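Long-range contacts in PUA domain-containing protein (Archaeoglobus fulgidus DSM 4304, PDB 2Q07), which is of unknown function but forms the C-terminal part, with a PUA domain, of an archaeosine synthase type 1 family protein that probably binds RNA: residues R20-Y25 against K105-K110; K26-T31 against N59-I64; P72-L77 against L173-S178; V32-C37 against R114-H119. All blocks are in the same frame, centred on the assembly; numbering follows the deposited sequence.

Contact 1 of 4, residues R20-Y25 against K105-K110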
loop_
_atom_site.group_PDB
_atom_site.type_symbol
_atom_site.label_atom_id
_atom_site.label_comp_id
_atom_site.label_asym_id
_atom_site.label_seq_id
_atom_site.Cartn_x
_atom_site.Cartn_y
_atom_site.Cartn_z
ATOM N N ARG A 20 -8.990 -1.192 -4.593
ATOM C CA ARG A 20 -8.658 -1.818 -3.323
ATOM C C ARG A 20 -7.977 -0.835 -2.381
ATOM O O ARG A 20 -8.251 -0.827 -1.179
ATOM C CB ARG A 20 -7.769 -3.039 -3.556
ATOM C CG ARG A 20 -7.358 -3.766 -2.295
ATOM C CD ARG A 20 -8.556 -4.187 -1.479
ATOM N NE ARG A 20 -8.154 -4.971 -0.321
ATOM C CZ ARG A 20 -9.003 -5.512 0.546
ATOM N NH1 ARG A 20 -10.311 -5.350 0.389
ATOM N NH2 ARG A 20 -8.544 -6.223 1.566
ATOM N N ALA A 21 -7.089 -0.009 -2.923
ATOM C CA ALA A 21 -6.396 0.966 -2.092
ATOM C C ALA A 21 -7.405 1.976 -1.562
ATOM O O ALA A 21 -7.328 2.399 -0.415
ATOM C CB ALA A 21 -5.293 1.671 -2.897
ATOM N N LEU A 22 -8.373 2.335 -2.396
ATOM C CA LEU A 22 -9.389 3.296 -2.001
ATOM C C LEU A 22 -10.250 2.791 -0.849
ATOM O O LEU A 22 -10.632 3.562 0.019
ATOM C CB LEU A 22 -10.282 3.652 -3.196
ATOM C CG LEU A 22 -11.312 4.770 -2.995
ATOM C CD1 LEU A 22 -10.622 6.110 -2.784
ATOM C CD2 LEU A 22 -12.212 4.831 -4.221
ATOM N N GLU A 23 -10.569 1.503 -0.822
ATOM C CA GLU A 23 -11.397 1.024 0.280
ATOM C C GLU A 23 -10.594 0.763 1.554
ATOM O O GLU A 23 -11.161 0.706 2.642
ATOM C CB GLU A 23 -12.210 -0.221 -0.129
ATOM C CG GLU A 23 -11.429 -1.455 -0.505
ATOM C CD GLU A 23 -12.347 -2.629 -0.865
ATOM O OE1 GLU A 23 -13.147 -3.055 -0.002
ATOM O OE2 GLU A 23 -12.273 -3.126 -2.011
ATOM N N CYS A 24 -9.275 0.646 1.424
ATOM C CA CYS A 24 -8.417 0.392 2.581
ATOM C C CYS A 24 -7.736 1.654 3.117
ATOM O O CYS A 24 -7.103 1.622 4.173
ATOM C CB CYS A 24 -7.345 -0.647 2.223
ATOM S SG CYS A 24 -8.013 -2.233 1.636
ATOM N N TYR A 25 -7.884 2.757 2.391
ATOM C CA TYR A 25 -7.259 4.031 2.745
ATOM C C TYR A 25 -7.788 4.666 4.027
ATOM O O TYR A 25 -8.952 5.039 4.102
ATOM C CB TYR A 25 -7.431 5.005 1.577
ATOM C CG TYR A 25 -6.655 6.293 1.691
ATOM C CD1 TYR A 25 -5.367 6.316 2.235
ATOM C CD2 TYR A 25 -7.191 7.488 1.217
ATOM C CE1 TYR A 25 -4.633 7.502 2.302
ATOM C CE2 TYR A 25 -6.471 8.674 1.277
ATOM C CZ TYR A 25 -5.195 8.678 1.820
ATOM O OH TYR A 25 -4.484 9.853 1.879
ATOM N N LYS A 105 -9.114 12.706 -6.940
ATOM C CA LYS A 105 -10.299 13.225 -6.267
ATOM C C LYS A 105 -10.897 12.183 -5.330
ATOM O O LYS A 105 -11.327 12.509 -4.224
ATOM C CB LYS A 105 -11.381 13.650 -7.268
ATOM C CG LYS A 105 -12.611 14.216 -6.552
ATOM C CD LYS A 105 -13.578 14.956 -7.460
ATOM C CE LYS A 105 -14.498 14.016 -8.206
ATOM N NZ LYS A 105 -15.606 14.774 -8.854
ATOM N N ARG A 106 -10.937 10.934 -5.790
ATOM C CA ARG A 106 -11.479 9.841 -4.990
ATOM C C ARG A 106 -10.749 9.657 -3.677
ATOM O O ARG A 106 -11.375 9.476 -2.641
ATOM C CB ARG A 106 -11.438 8.542 -5.789
ATOM C CG ARG A 106 -12.218 8.655 -7.070
ATOM C CD ARG A 106 -12.634 7.310 -7.594
ATOM N NE ARG A 106 -13.364 7.452 -8.846
ATOM C CZ ARG A 106 -14.029 6.466 -9.431
ATOM N NH1 ARG A 106 -14.057 5.261 -8.870
ATOM N NH2 ARG A 106 -14.660 6.683 -10.578
ATOM N N PHE A 107 -9.421 9.709 -3.716
ATOM C CA PHE A 107 -8.630 9.560 -2.498
ATOM C C PHE A 107 -8.805 10.754 -1.557
ATOM O O PHE A 107 -8.865 10.595 -0.343
ATOM C CB PHE A 107 -7.149 9.384 -2.840
ATOM C CG PHE A 107 -6.794 7.992 -3.289
ATOM C CD1 PHE A 107 -6.383 7.751 -4.595
ATOM C CD2 PHE A 107 -6.845 6.928 -2.398
ATOM C CE1 PHE A 107 -6.024 6.473 -5.006
ATOM C CE2 PHE A 107 -6.486 5.638 -2.799
ATOM C CZ PHE A 107 -6.076 5.410 -4.102
ATOM N N ILE A 108 -8.884 11.951 -2.124
ATOM C CA ILE A 108 -9.065 13.155 -1.327
ATOM C C ILE A 108 -10.430 13.110 -0.630
ATOM O O ILE A 108 -10.541 13.397 0.560
ATOM C CB ILE A 108 -9.004 14.416 -2.209
ATOM C CG1 ILE A 108 -7.562 14.680 -2.637
ATOM C CG2 ILE A 108 -9.594 15.628 -1.458
ATOM C CD1 ILE A 108 -7.447 15.865 -3.602
ATOM N N GLU A 109 -11.466 12.743 -1.375
ATOM C CA GLU A 109 -12.807 12.681 -0.800
ATOM C C GLU A 109 -12.982 11.501 0.167
ATOM O O GLU A 109 -13.657 11.618 1.184
ATOM C CB GLU A 109 -13.847 12.677 -1.931
ATOM C CG GLU A 109 -13.893 14.045 -2.637
ATOM C CD GLU A 109 -15.043 14.223 -3.624
ATOM O OE1 GLU A 109 -15.603 15.343 -3.658
ATOM O OE2 GLU A 109 -15.383 13.268 -4.366
ATOM N N LYS A 110 -12.351 10.372 -0.139
ATOM C CA LYS A 110 -12.424 9.210 0.744
ATOM C C LYS A 110 -11.700 9.547 2.048
ATOM O O LYS A 110 -12.130 9.160 3.131
ATOM C CB LYS A 110 -11.755 7.988 0.097
ATOM C CG LYS A 110 -11.524 6.821 1.071
ATOM C CD LYS A 110 -12.844 6.239 1.566
ATOM C CE LYS A 110 -12.647 5.290 2.758
ATOM N NZ LYS A 110 -11.842 4.072 2.438
HETATM O O HOH W 1 -13.609 1.846 2.490
#
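Leu22 and Phe107 lie nearest each other across the contact, where two helix segments, 20-24 and 105-110, run nearly parallel at 14°, their axes 10.0 Å apart at closest. Phe107 enters the space between them: its CZ lies 4.0 Å from CB of Ala21, whose small methyl lets the ring edge come up to the helix. CD2 of Phe107 leads a T-shaped pair, the Phe107 edge against the face of Tyr25, with ring centroids 5.5 Å apart and planes at 85°. Tyr25 is the first residue past the helix, and its own edge meets the Phe107 carbonyl, CE2 to O being 3.5 Å. Helix 94-111 packs on the mixed sheet of the UDG-like DUF5591 region, and the rings of Phe107 and Tyr25 reach Ile63 and Pro72. In place of Tyr25 an alanine is likely to leave the Phe107 edge without an aromatic face and open a gap beside Ile63. Nearer the surface, Lys110 has CG anti to the backbone N (chi1 168°), and bends at chi2 and chi4 bring NZ within 2.8 Å of Leu22 O, in the carbonyl plane. CB and CG of Lys110 lie against Leu22 CD1, while the ammonium also bonds weakly to Tyr25 O and, through a water, links to Glu23 O at the end of helix 16-24.

Contact 2 of 4, residues K26-T31 against N59-I64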
loop_
_atom_site.group_PDB
_atom_site.type_symbol
_atom_site.label_atom_id
_atom_site.label_comp_id
_atom_site.label_asym_id
_atom_site.label_seq_id
_atom_site.Cartn_x
_atom_site.Cartn_y
_atom_site.Cartn_z
ATOM N N LYS A 26 -6.936 4.788 5.038
ATOM C CA LYS A 26 -7.366 5.411 6.294
ATOM C C LYS A 26 -6.384 6.471 6.783
ATOM O O LYS A 26 -5.360 6.161 7.385
ATOM C CB LYS A 26 -7.580 4.349 7.378
ATOM C CG LYS A 26 -8.498 3.215 6.932
ATOM C CD LYS A 26 -8.851 2.281 8.083
ATOM C CE LYS A 26 -9.551 1.026 7.577
ATOM N NZ LYS A 26 -8.661 0.216 6.672
ATOM N N PRO A 27 -6.696 7.747 6.525
ATOM C CA PRO A 27 -5.865 8.889 6.924
ATOM C C PRO A 27 -5.695 9.019 8.437
ATOM O O PRO A 27 -6.471 8.466 9.215
ATOM C CB PRO A 27 -6.622 10.085 6.343
ATOM C CG PRO A 27 -7.305 9.505 5.145
ATOM C CD PRO A 27 -7.819 8.191 5.679
ATOM N N PHE A 28 -4.666 9.753 8.843
ATOM C CA PHE A 28 -4.405 9.999 10.255
ATOM C C PHE A 28 -4.361 11.511 10.487
ATOM O O PHE A 28 -4.137 11.976 11.608
ATOM C CB PHE A 28 -3.076 9.361 10.664
ATOM C CG PHE A 28 -1.891 9.868 9.887
ATOM C CD1 PHE A 28 -1.289 11.087 10.213
ATOM C CD2 PHE A 28 -1.372 9.127 8.833
ATOM C CE1 PHE A 28 -0.186 11.552 9.503
ATOM C CE2 PHE A 28 -0.266 9.582 8.114
ATOM C CZ PHE A 28 0.330 10.794 8.448
ATOM N N SER A 29 -4.608 12.268 9.418
ATOM C CA SER A 29 -4.567 13.733 9.464
ATOM C C SER A 29 -5.744 14.337 8.702
ATOM O O SER A 29 -6.363 13.672 7.880
ATOM C CB SER A 29 -3.249 14.217 8.839
ATOM O OG SER A 29 -3.209 15.630 8.689
ATOM N N ASP A 30 -6.039 15.605 8.969
ATOM C CA ASP A 30 -7.132 16.293 8.297
ATOM C C ASP A 30 -6.570 17.066 7.110
ATOM O O ASP A 30 -7.310 17.687 6.347
ATOM C CB ASP A 30 -7.825 17.254 9.264
ATOM C CG ASP A 30 -6.906 18.366 9.740
ATOM O OD1 ASP A 30 -5.688 18.137 9.859
ATOM O OD2 ASP A 30 -7.402 19.476 10.012
ATOM N N THR A 31 -5.249 17.022 6.964
ATOM C CA THR A 31 -4.569 17.702 5.868
ATOM C C THR A 31 -3.799 16.684 5.027
ATOM O O THR A 31 -3.235 15.733 5.559
ATOM C CB THR A 31 -3.581 18.770 6.405
ATOM O OG1 THR A 31 -4.320 19.801 7.067
ATOM C CG2 THR A 31 -2.769 19.389 5.273
ATOM N N ASN A 59 3.936 15.877 9.061
ATOM C CA ASN A 59 3.009 15.174 9.945
ATOM C C ASN A 59 1.585 15.139 9.415
ATOM O O ASN A 59 0.624 15.091 10.186
ATOM C CB ASN A 59 2.998 15.788 11.346
ATOM C CG ASN A 59 4.220 15.416 12.152
ATOM O OD1 ASN A 59 4.745 14.314 12.022
ATOM N ND2 ASN A 59 4.668 16.327 13.002
ATOM N N VAL A 60 1.455 15.184 8.098
ATOM C CA VAL A 60 0.151 15.101 7.468
ATOM C C VAL A 60 0.251 13.988 6.438
ATOM O O VAL A 60 1.350 13.544 6.112
ATOM C CB VAL A 60 -0.232 16.417 6.782
ATOM C CG1 VAL A 60 -0.298 17.543 7.824
ATOM C CG2 VAL A 60 0.770 16.741 5.682
ATOM N N ASN A 61 -0.893 13.532 5.943
ATOM C CA ASN A 61 -0.933 12.465 4.948
ATOM C C ASN A 61 -0.326 12.938 3.638
ATOM O O ASN A 61 -0.340 14.136 3.338
ATOM C CB ASN A 61 -2.379 12.019 4.728
ATOM C CG ASN A 61 -2.827 10.994 5.749
ATOM O OD1 ASN A 61 -2.539 9.800 5.608
ATOM N ND2 ASN A 61 -3.521 11.449 6.795
ATOM N N GLU A 62 0.187 11.991 2.855
ATOM C CA GLU A 62 0.829 12.317 1.587
ATOM C C GLU A 62 0.288 11.494 0.434
ATOM O O GLU A 62 0.003 10.311 0.575
ATOM C CB GLU A 62 2.341 12.070 1.678
ATOM C CG GLU A 62 3.092 12.967 2.650
ATOM C CD GLU A 62 4.421 12.354 3.083
ATOM O OE1 GLU A 62 4.401 11.248 3.668
ATOM O OE2 GLU A 62 5.483 12.968 2.837
ATOM N N ILE A 63 0.146 12.134 -0.712
ATOM C CA ILE A 63 -0.302 11.438 -1.900
ATOM C C ILE A 63 0.664 11.864 -2.990
ATOM O O ILE A 63 0.886 13.053 -3.201
ATOM C CB ILE A 63 -1.741 11.822 -2.281
ATOM C CG1 ILE A 63 -2.716 11.283 -1.225
ATOM C CG2 ILE A 63 -2.074 11.282 -3.669
ATOM C CD1 ILE A 63 -4.152 11.646 -1.472
ATOM N N ILE A 64 1.265 10.887 -3.656
ATOM C CA ILE A 64 2.195 11.169 -4.738
ATOM C C ILE A 64 1.442 11.132 -6.067
ATOM O O ILE A 64 0.826 10.120 -6.406
ATOM C CB ILE A 64 3.345 10.119 -4.781
ATOM C CG1 ILE A 64 4.217 10.250 -3.528
ATOM C CG2 ILE A 64 4.177 10.297 -6.057
ATOM C CD1 ILE A 64 3.654 9.551 -2.304
#
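The Phe28 ring carries the side-chain amide of Asn61 over one face, CG included, the two planes 39° apart; at the ring edge, CE1 lies 3.7 Å from Asn59 O. The contact belongs to the mixed sheet of the UDG-like DUF5591 region, where the loop 26-31 leads into strand 31-36 beside the start of strand 61-65. Phe28 holds CG between its backbone N and carbonyl carbon (chi1 59°), which swings the ring back toward Asn61. An amide suits this place because it can cover a ring face, tilted, while one end approaches the backbone nitrogens of Phe28 and Ser29; which of its two end atoms faces them is uncertain. Ser29 shapes the loop: its OG accepts from Thr31 N at 3.0 Å, an ST turn that a short hydroxyl side chain can close. CB of Val60 lies 3.3 Å from Thr31 O, and the valine's branched side chain packs CG1 against Thr31 CB at 3.8 Å. Beyond the turn, Asn61 N donates to Thr31 O at 3.2 Å, in the carbonyl plane though bent to 136° at the hydrogen.

Contact 3 of 4, residues P72-L77 against L173-S178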
loop_
_atom_site.group_PDB
_atom_site.type_symbol
_atom_site.label_atom_id
_atom_site.label_comp_id
_atom_site.label_asym_id
_atom_site.label_seq_id
_atom_site.Cartn_x
_atom_site.Cartn_y
_atom_site.Cartn_z
ATOM N N PRO A 72 -1.282 6.946 -2.523
ATOM C CA PRO A 72 -1.175 7.446 -1.157
ATOM C C PRO A 72 0.156 6.872 -0.656
ATOM O O PRO A 72 0.503 5.726 -0.967
ATOM C CB PRO A 72 -2.377 6.805 -0.460
ATOM C CG PRO A 72 -3.406 6.769 -1.567
ATOM C CD PRO A 72 -2.588 6.292 -2.746
ATOM N N ARG A 73 0.899 7.659 0.097
ATOM C CA ARG A 73 2.187 7.209 0.607
ATOM C C ARG A 73 2.140 5.820 1.260
ATOM O O ARG A 73 3.110 5.064 1.196
ATOM C CB ARG A 73 2.725 8.230 1.606
ATOM C CG ARG A 73 3.974 7.777 2.355
ATOM C CD ARG A 73 5.092 8.779 2.188
ATOM N NE ARG A 73 5.754 8.628 0.901
ATOM C CZ ARG A 73 6.376 9.604 0.249
ATOM N NH1 ARG A 73 6.428 10.834 0.747
ATOM N NH2 ARG A 73 6.963 9.334 -0.905
ATOM N N GLU A 74 1.002 5.483 1.862
ATOM C CA GLU A 74 0.835 4.197 2.548
ATOM C C GLU A 74 0.872 2.969 1.647
ATOM O O GLU A 74 1.063 1.854 2.127
ATOM C CB GLU A 74 -0.476 4.186 3.334
ATOM C CG GLU A 74 -0.532 5.176 4.498
ATOM C CD GLU A 74 -0.768 6.617 4.070
ATOM O OE1 GLU A 74 -0.940 6.891 2.863
ATOM O OE2 GLU A 74 -0.790 7.484 4.958
ATOM N N PHE A 75 0.681 3.165 0.348
ATOM C CA PHE A 75 0.690 2.048 -0.583
ATOM C C PHE A 75 1.902 2.088 -1.509
ATOM O O PHE A 75 1.987 1.301 -2.445
ATOM C CB PHE A 75 -0.587 2.058 -1.437
ATOM C CG PHE A 75 -1.871 2.058 -0.640
ATOM C CD1 PHE A 75 -2.678 3.193 -0.597
ATOM C CD2 PHE A 75 -2.281 0.916 0.052
ATOM C CE1 PHE A 75 -3.874 3.195 0.121
ATOM C CE2 PHE A 75 -3.479 0.904 0.775
ATOM C CZ PHE A 75 -4.280 2.049 0.807
ATOM N N GLU A 76 2.849 2.983 -1.248
ATOM C CA GLU A 76 3.995 3.113 -2.145
ATOM C C GLU A 76 4.956 1.919 -2.203
ATOM O O GLU A 76 5.906 1.935 -2.972
ATOM C CB GLU A 76 4.765 4.408 -1.840
ATOM C CG GLU A 76 5.914 4.276 -0.877
ATOM C CD GLU A 76 6.810 5.513 -0.879
ATOM O OE1 GLU A 76 7.974 5.391 -0.450
ATOM O OE2 GLU A 76 6.355 6.605 -1.301
ATOM N N LEU A 77 4.696 0.879 -1.417
ATOM C CA LEU A 77 5.554 -0.307 -1.413
ATOM C C LEU A 77 4.905 -1.503 -2.114
ATOM O O LEU A 77 5.548 -2.527 -2.341
ATOM C CB LEU A 77 5.930 -0.680 0.027
ATOM C CG LEU A 77 7.342 -0.275 0.489
ATOM C CD1 LEU A 77 7.771 1.039 -0.146
ATOM C CD2 LEU A 77 7.369 -0.183 2.008
ATOM N N LEU A 173 2.817 -0.327 6.939
ATOM C CA LEU A 173 2.704 -1.754 7.173
ATOM C C LEU A 173 1.254 -2.123 7.462
ATOM O O LEU A 173 0.760 -3.135 6.959
ATOM C CB LEU A 173 3.615 -2.176 8.336
ATOM C CG LEU A 173 5.130 -2.178 8.085
ATOM C CD1 LEU A 173 5.860 -2.520 9.385
ATOM C CD2 LEU A 173 5.488 -3.194 7.000
ATOM N N GLU A 174 0.566 -1.303 8.254
ATOM C CA GLU A 174 -0.834 -1.573 8.568
ATOM C C GLU A 174 -1.677 -1.531 7.296
ATOM O O GLU A 174 -2.580 -2.349 7.122
ATOM C CB GLU A 174 -1.390 -0.555 9.572
ATOM C CG GLU A 174 -0.655 -0.546 10.901
ATOM C CD GLU A 174 -1.222 0.458 11.887
ATOM O OE1 GLU A 174 -1.570 1.587 11.469
ATOM O OE2 GLU A 174 -1.310 0.121 13.088
ATOM N N HIS A 175 -1.383 -0.578 6.411
ATOM C CA HIS A 175 -2.133 -0.449 5.165
ATOM C C HIS A 175 -1.880 -1.598 4.205
ATOM O O HIS A 175 -2.755 -1.954 3.431
ATOM C CB HIS A 175 -1.827 0.880 4.454
ATOM C CG HIS A 175 -2.670 2.024 4.925
ATOM N ND1 HIS A 175 -2.544 2.576 6.179
ATOM C CD2 HIS A 175 -3.683 2.693 4.321
ATOM C CE1 HIS A 175 -3.445 3.530 6.334
ATOM N NE2 HIS A 175 -4.152 3.620 5.220
HETATM N N MSE A 176 -0.683 -2.175 4.240
HETATM C CA MSE A 176 -0.387 -3.289 3.344
HETATM C C MSE A 176 -1.127 -4.546 3.793
HETATM O O MSE A 176 -1.592 -5.328 2.967
HETATM C CB MSE A 176 1.116 -3.537 3.289
HETATM C CG MSE A 176 1.873 -2.334 2.761
HETATM SE SE MSE A 176 3.735 -2.671 2.519
HETATM C CE MSE A 176 4.411 -2.107 4.220
ATOM N N LEU A 177 -1.228 -4.730 5.104
ATOM C CA LEU A 177 -1.943 -5.866 5.679
ATOM C C LEU A 177 -3.424 -5.749 5.303
ATOM O O LEU A 177 -4.069 -6.722 4.895
ATOM C CB LEU A 177 -1.787 -5.848 7.202
ATOM C CG LEU A 177 -0.509 -6.468 7.759
ATOM C CD1 LEU A 177 -0.492 -6.341 9.285
ATOM C CD2 LEU A 177 -0.456 -7.946 7.344
ATOM N N SER A 178 -3.949 -4.537 5.442
ATOM C CA SER A 178 -5.337 -4.238 5.115
ATOM C C SER A 178 -5.574 -4.529 3.634
ATOM O O SER A 178 -6.500 -5.246 3.267
ATOM C CB SER A 178 -5.621 -2.766 5.425
ATOM O OG SER A 178 -6.988 -2.447 5.257
#
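His175 meets Glu74 with its face and Phe75 with its edge. The contact joins the 3-10 turn 73-75 of the UDG-like DUF5591 region to helix 168-181 of the pre-PUA region. Glu74 lies alongside His175, both extending in one direction, and the aliphatic part of the glutamate does the touching: CG stands 3.7 Å from the ring centroid, 9° off the normal, a CH-pi contact, while CB lies 3.5 Å from His175 CG. The first torsion of Glu74 (chi1 -66°, CG beside the backbone N) sets CG over the imidazole, and a bend at chi2 turns the carboxylate away toward Asn61. Phe75 crosses the histidine at about a right angle; His175 turns its edge to the phenylalanine face in an offset T-shaped pair, planes at 76°, with CD2 3.6 Å from Phe75 CZ. Histidine suits the place because its flat ring packs while both nitrogens are engaged, ND1 with Arg171 O and NE2 with Lys26 N. A leucine in its place would probably leave Lys26 N and Arg171 O without these partners and remove the flat surface under Glu74. The next residue, Met176 (modelled as selenomethionine), brings SE to 3.9 Å from Leu77 CB, just past the turn.

Contact 4 of 4, residues V32-C37 against R114-H119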
loop_
_atom_site.group_PDB
_atom_site.type_symbol
_atom_site.label_atom_id
_atom_site.label_comp_id
_atom_site.label_asym_id
_atom_site.label_seq_id
_atom_site.Cartn_x
_atom_site.Cartn_y
_atom_site.Cartn_z
ATOM N N VAL A 32 -3.795 16.869 3.711
ATOM C CA VAL A 32 -3.051 15.963 2.844
ATOM C C VAL A 32 -2.093 16.750 1.953
ATOM O O VAL A 32 -2.478 17.738 1.321
ATOM C CB VAL A 32 -3.978 15.106 1.949
ATOM C CG1 VAL A 32 -4.813 15.998 1.031
ATOM C CG2 VAL A 32 -3.141 14.139 1.122
ATOM N N LEU A 33 -0.845 16.301 1.916
ATOM C CA LEU A 33 0.193 16.922 1.109
ATOM C C LEU A 33 0.339 16.202 -0.239
ATOM O O LEU A 33 0.536 14.979 -0.280
ATOM C CB LEU A 33 1.520 16.860 1.872
ATOM C CG LEU A 33 2.760 17.388 1.166
ATOM C CD1 LEU A 33 2.573 18.861 0.852
ATOM C CD2 LEU A 33 3.976 17.159 2.063
ATOM N N LEU A 34 0.233 16.944 -1.339
ATOM C CA LEU A 34 0.385 16.352 -2.666
ATOM C C LEU A 34 1.817 16.603 -3.144
ATOM O O LEU A 34 2.333 17.726 -3.048
ATOM C CB LEU A 34 -0.630 16.952 -3.652
ATOM C CG LEU A 34 -2.099 16.948 -3.208
ATOM C CD1 LEU A 34 -2.978 17.477 -4.334
ATOM C CD2 LEU A 34 -2.522 15.535 -2.818
ATOM N N LEU A 35 2.447 15.550 -3.662
ATOM C CA LEU A 35 3.823 15.609 -4.115
ATOM C C LEU A 35 4.034 15.019 -5.509
ATOM O O LEU A 35 3.252 14.199 -5.980
ATOM C CB LEU A 35 4.714 14.866 -3.116
ATOM C CG LEU A 35 4.686 15.408 -1.689
ATOM C CD1 LEU A 35 5.319 14.406 -0.742
ATOM C CD2 LEU A 35 5.411 16.746 -1.659
ATOM N N PRO A 36 5.120 15.421 -6.179
ATOM C CA PRO A 36 5.370 14.888 -7.519
ATOM C C PRO A 36 6.022 13.508 -7.446
ATOM O O PRO A 36 6.742 13.202 -6.492
ATOM C CB PRO A 36 6.296 15.932 -8.119
ATOM C CG PRO A 36 7.165 16.270 -6.951
ATOM C CD PRO A 36 6.175 16.376 -5.790
ATOM N N CYS A 37 5.753 12.664 -8.437
ATOM C CA CYS A 37 6.378 11.351 -8.448
ATOM C C CYS A 37 7.844 11.588 -8.798
ATOM O O CYS A 37 8.215 12.679 -9.224
ATOM C CB CYS A 37 5.714 10.436 -9.484
ATOM S SG CYS A 37 5.706 11.097 -11.159
ATOM N N ARG A 114 -9.772 18.230 5.150
ATOM C CA ARG A 114 -10.356 19.566 5.180
ATOM C C ARG A 114 -9.476 20.504 4.371
ATOM O O ARG A 114 -9.912 21.572 3.961
ATOM C CB ARG A 114 -10.470 20.092 6.612
ATOM C CG ARG A 114 -9.136 20.253 7.340
ATOM C CD ARG A 114 -9.296 21.161 8.567
ATOM N NE ARG A 114 -8.637 22.446 8.366
ATOM C CZ ARG A 114 -7.340 22.660 8.560
ATOM N NH1 ARG A 114 -6.558 21.674 8.974
ATOM N NH2 ARG A 114 -6.820 23.852 8.318
ATOM N N LYS A 115 -8.233 20.090 4.142
ATOM C CA LYS A 115 -7.297 20.902 3.382
ATOM C C LYS A 115 -6.334 20.063 2.541
ATOM O O LYS A 115 -5.839 19.024 2.981
ATOM C CB LYS A 115 -6.501 21.807 4.330
ATOM C CG LYS A 115 -5.740 22.910 3.611
ATOM C CD LYS A 115 -4.247 22.710 3.716
ATOM C CE LYS A 115 -3.739 23.107 5.093
ATOM N NZ LYS A 115 -3.725 24.585 5.246
ATOM N N VAL A 116 -6.088 20.527 1.322
ATOM C CA VAL A 116 -5.190 19.867 0.388
ATOM C C VAL A 116 -4.050 20.839 0.062
ATOM O O VAL A 116 -4.293 21.917 -0.474
ATOM C CB VAL A 116 -5.927 19.510 -0.944
ATOM C CG1 VAL A 116 -4.942 18.930 -1.967
ATOM C CG2 VAL A 116 -7.051 18.540 -0.681
ATOM N N VAL A 117 -2.818 20.473 0.416
ATOM C CA VAL A 117 -1.664 21.301 0.108
ATOM C C VAL A 117 -0.974 20.714 -1.119
ATOM O O VAL A 117 -0.317 19.669 -1.037
ATOM C CB VAL A 117 -0.632 21.329 1.258
ATOM C CG1 VAL A 117 0.489 22.261 0.889
ATOM C CG2 VAL A 117 -1.288 21.757 2.547
ATOM N N ALA A 118 -1.123 21.387 -2.252
ATOM C CA ALA A 118 -0.526 20.924 -3.498
ATOM C C ALA A 118 0.912 21.409 -3.674
ATOM O O ALA A 118 1.142 22.510 -4.162
ATOM C CB ALA A 118 -1.375 21.385 -4.674
ATOM N N HIS A 119 1.881 20.586 -3.286
ATOM C CA HIS A 119 3.273 20.978 -3.432
ATOM C C HIS A 119 3.821 20.393 -4.721
ATOM O O HIS A 119 4.669 19.500 -4.711
ATOM C CB HIS A 119 4.112 20.497 -2.256
ATOM C CG HIS A 119 5.372 21.280 -2.073
ATOM N ND1 HIS A 119 5.377 22.584 -1.624
ATOM C CD2 HIS A 119 6.663 20.966 -2.324
ATOM C CE1 HIS A 119 6.616 23.039 -1.606
ATOM N NE2 HIS A 119 7.416 22.077 -2.028
#
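Leu34 reaches Val116 and Ala118 across the pair of strands 32-36 and 115-118. Its CB sits 3.8 Å from Val117 O and 4.0 Å from Ala118 CA; CG comes to 3.7 Å from Val116 CG1; and CD1, at the tip, presses on that same methyl at 3.4 Å, closer than two carbons normally pack, with the Ala118 methyl also near. The short alanine suits a site beside a leucine reaching across. In Leu34, chi1 (-52°) places CG anti to the carbonyl carbon, and the extended chi2 then carries CD1 to Val116. On this face Val32 lies alongside Val116. Leu33 and Val117 occupy the other face, CD1 to CG1 being 4.0 Å, and Leu33 CD1 also touches CB of His119. Between the chains the parallel register is held by four backbone bonds: Val32 N to Lys115 O, Val117 N to Val32 O at 2.9 Å, Leu34 N to Val117 O at 2.8 Å and almost straight (178°), and His119 N to Leu34 O. Both strands lie inside the mixed sheet, 31-36 at its middle, with strand 61-65 flanking 31-36 and strand 138-141 flanking 115-118; helix 123-132 packs on Leu34 and Ala118, and helix 150-160 on Leu33 and Val117.

Contacts 1, 2 and 4 all lie within the UDG-like region, whereas contact 3 ties that region to the pre-PUA helix 168-181. Contacts 3 and 4 are buried, but differently: the first relies on ring packing and a CH-pi contact without a direct hydrogen bond, the second on backbone bonds between parallel strands dressed with branched apolar residues. Contacts 1 and 2 are partly buried and combine an aromatic ring with polar groups, a lysine in one and an amide in the other. Contacts 2 and 4 share the sheet, strand 61-65 bonding to 31-36, and the salt bridge of Asp30 to Arg114 joins them. Lys26 N and His175 NE2 connect contacts 2 and 3, while Ile63 of contact 2 packs against Tyr25 and Phe107 of contact 1.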